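Local structure of rhusiopathiae surface protein B (Erysipelothrix rhusiopathiae, 3V10) at residues F30-S35 / F51-P56. The protein probably binds collagen as a cell-wall-anchored surface adhesin of the bacterium, and the chain here is its collagen-binding region. Residues are numbered along the deposited sequence; the frame is centred on the assembly and turned at random.
Sequences FNLAFS and FDLTLP
Leu32 and Phe34 are held in their sheet by backbone hydrogen bonds to Ile115 and Gly113, and from there their side chains meet Leu53 and Phe51 across the interior of an immunoglobulin-like sandwich of the DEv-IgG type. Strand 28-35 also pairs with strand 10-16, whereas strand 50-54 pairs with strand 96-101 in the facing layer. The two segments run at 159° to each other, nearly antiparallel, with their axes 11.3 Å apart at closest approach. That spacing is filled by side chains, and all the contacts between the segments are apolar. At one end Phe51 drives the edge of its ring at the face of Phe34, a T-shaped pair with centroids 5.1 Å apart and planes inclined at 69°. Phe51 CE1 stands 4.0 Å above the Phe34 plane, over the ring centre, and Phe51 CZ comes to 3.8 Å from Phe34 CE2. Phe99 extends the cluster, stacking on Phe51 and making an edge-to-face pair with Phe34, while Phe10 adds a further edge-to-face pair with Phe51. In the middle, Leu32 extends with CG opposite its backbone N (chi1 -178°) and meets Leu53 methyl to methyl, CD2 to CD2 at 3.6 Å. The same Leu32 CD2 lies obliquely against the Phe51 ring, 4.2 Å from CE2, and Leu141 touches both leucines. Past the end of strand 50-54, Leu55 meets the Phe30 ring at a slant through one methyl, its CD2, which lies against CD2, CE2 and CZ of Phe30. The tightest of these approaches brings Leu55 CD2 to 3.4 Å from Phe30 CE2, and Pro56 CD skirts Phe30 CZ at a looser 4.4 Å.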
loop_
_atom_site.group_PDB
_atom_site.type_symbol
_atom_site.label_atom_id
_atom_site.label_comp_id
_atom_site.label_asym_id
_atom_site.label_seq_id
_atom_site.Cartn_x
_atom_site.Cartn_y
_atom_site.Cartn_z
ATOM N N PHE A 30 -5.130 6.382 9.373
ATOM C CA PHE A 30 -5.563 7.389 10.323
ATOM C C PHE A 30 -7.061 7.562 10.151
ATOM O O PHE A 30 -7.549 7.747 9.038
ATOM C CB PHE A 30 -4.853 8.718 10.057
ATOM C CG PHE A 30 -3.399 8.703 10.410
ATOM C CD1 PHE A 30 -2.984 8.999 11.704
ATOM C CD2 PHE A 30 -2.445 8.356 9.462
ATOM C CE1 PHE A 30 -1.639 8.950 12.050
ATOM C CE2 PHE A 30 -1.092 8.301 9.797
ATOM C CZ PHE A 30 -0.688 8.600 11.095
ATOM N N ASN A 31 -7.793 7.463 11.254
ATOM C CA ASN A 31 -9.236 7.636 11.223
ATOM C C ASN A 31 -9.568 8.887 12.019
ATOM O O ASN A 31 -9.105 9.056 13.147
ATOM C CB ASN A 31 -9.938 6.430 11.840
ATOM C CG ASN A 31 -11.422 6.657 12.009
ATOM O OD1 ASN A 31 -12.181 6.645 11.039
ATOM N ND2 ASN A 31 -11.844 6.885 13.247
ATOM N N LEU A 32 -10.374 9.760 11.430
ATOM C CA LEU A 32 -10.745 11.009 12.075
ATOM C C LEU A 32 -12.223 11.325 11.875
ATOM O O LEU A 32 -12.776 11.127 10.794
ATOM C CB LEU A 32 -9.880 12.141 11.502
ATOM C CG LEU A 32 -10.034 13.561 12.038
ATOM C CD1 LEU A 32 -9.492 13.641 13.462
ATOM C CD2 LEU A 32 -9.281 14.524 11.124
ATOM N N ALA A 33 -12.865 11.811 12.930
ATOM C CA ALA A 33 -14.269 12.171 12.868
ATOM C C ALA A 33 -14.419 13.591 13.390
ATOM O O ALA A 33 -13.689 14.005 14.288
ATOM C CB ALA A 33 -15.100 11.209 13.715
ATOM N N PHE A 34 -15.354 14.338 12.819
ATOM C CA PHE A 34 -15.599 15.702 13.265
ATOM C C PHE A 34 -17.069 16.073 13.130
ATOM O O PHE A 34 -17.860 15.338 12.531
ATOM C CB PHE A 34 -14.707 16.687 12.489
ATOM C CG PHE A 34 -14.975 16.731 11.014
ATOM C CD1 PHE A 34 -15.891 17.635 10.487
ATOM C CD2 PHE A 34 -14.309 15.868 10.148
ATOM C CE1 PHE A 34 -16.139 17.679 9.121
ATOM C CE2 PHE A 34 -14.551 15.903 8.780
ATOM C CZ PHE A 34 -15.469 16.813 8.266
ATOM N N SER A 35 -17.444 17.202 13.717
ATOM C CA SER A 35 -18.821 17.658 13.640
ATOM C C SER A 35 -18.859 19.155 13.882
ATOM O O SER A 35 -17.825 19.776 14.135
ATOM C CB SER A 35 -19.684 16.942 14.681
ATOM O OG SER A 35 -19.242 17.246 15.992
ATOM N N PHE A 51 -9.457 22.826 7.584
ATOM C CA PHE A 51 -8.588 22.341 8.639
ATOM C C PHE A 51 -7.492 21.548 7.956
ATOM O O PHE A 51 -7.684 21.010 6.860
ATOM C CB PHE A 51 -9.305 21.506 9.722
ATOM C CG PHE A 51 -10.025 20.286 9.219
ATOM C CD1 PHE A 51 -11.396 20.317 9.017
ATOM C CD2 PHE A 51 -9.351 19.080 9.051
ATOM C CE1 PHE A 51 -12.093 19.157 8.659
ATOM C CE2 PHE A 51 -10.033 17.922 8.697
ATOM C CZ PHE A 51 -11.405 17.957 8.502
ATOM N N ASP A 52 -6.335 21.511 8.593
ATOM C CA ASP A 52 -5.184 20.829 8.040
ATOM C C ASP A 52 -4.668 19.696 8.891
ATOM O O ASP A 52 -4.592 19.801 10.116
ATOM C CB ASP A 52 -4.064 21.842 7.811
ATOM C CG ASP A 52 -4.429 22.876 6.773
ATOM O OD1 ASP A 52 -4.617 22.489 5.600
ATOM O OD2 ASP A 52 -4.535 24.070 7.126
ATOM N N LEU A 53 -4.290 18.613 8.221
ATOM C CA LEU A 53 -3.741 17.447 8.893
ATOM C C LEU A 53 -2.253 17.403 8.558
ATOM O O LEU A 53 -1.858 17.693 7.429
ATOM C CB LEU A 53 -4.434 16.175 8.392
ATOM C CG LEU A 53 -5.961 16.175 8.520
ATOM C CD1 LEU A 53 -6.535 14.878 7.959
ATOM C CD2 LEU A 53 -6.349 16.340 9.976
ATOM N N THR A 54 -1.431 17.056 9.542
ATOM C CA THR A 54 0.008 16.982 9.331
ATOM C C THR A 54 0.556 15.646 9.799
ATOM O O THR A 54 0.638 15.388 10.995
ATOM C CB THR A 54 0.744 18.097 10.090
ATOM O OG1 THR A 54 0.187 19.367 9.733
ATOM C CG2 THR A 54 2.227 18.087 9.747
ATOM N N LEU A 55 0.930 14.799 8.848
ATOM C CA LEU A 55 1.488 13.497 9.168
ATOM C C LEU A 55 2.834 13.722 9.857
ATOM O O LEU A 55 3.575 14.642 9.514
ATOM C CB LEU A 55 1.638 12.668 7.890
ATOM C CG LEU A 55 0.301 12.224 7.283
ATOM C CD1 LEU A 55 0.496 11.769 5.846
ATOM C CD2 LEU A 55 -0.319 11.111 8.137
ATOM N N PRO A 56 3.169 12.876 10.840
ATOM C CA PRO A 56 4.423 12.993 11.589
ATOM C C PRO A 56 5.681 12.628 10.815
ATOM O O PRO A 56 5.624 11.979 9.773
ATOM C CB PRO A 56 4.193 12.061 12.776
ATOM C CG PRO A 56 3.425 10.939 12.123
ATOM C CD PRO A 56 2.430 11.660 11.228
#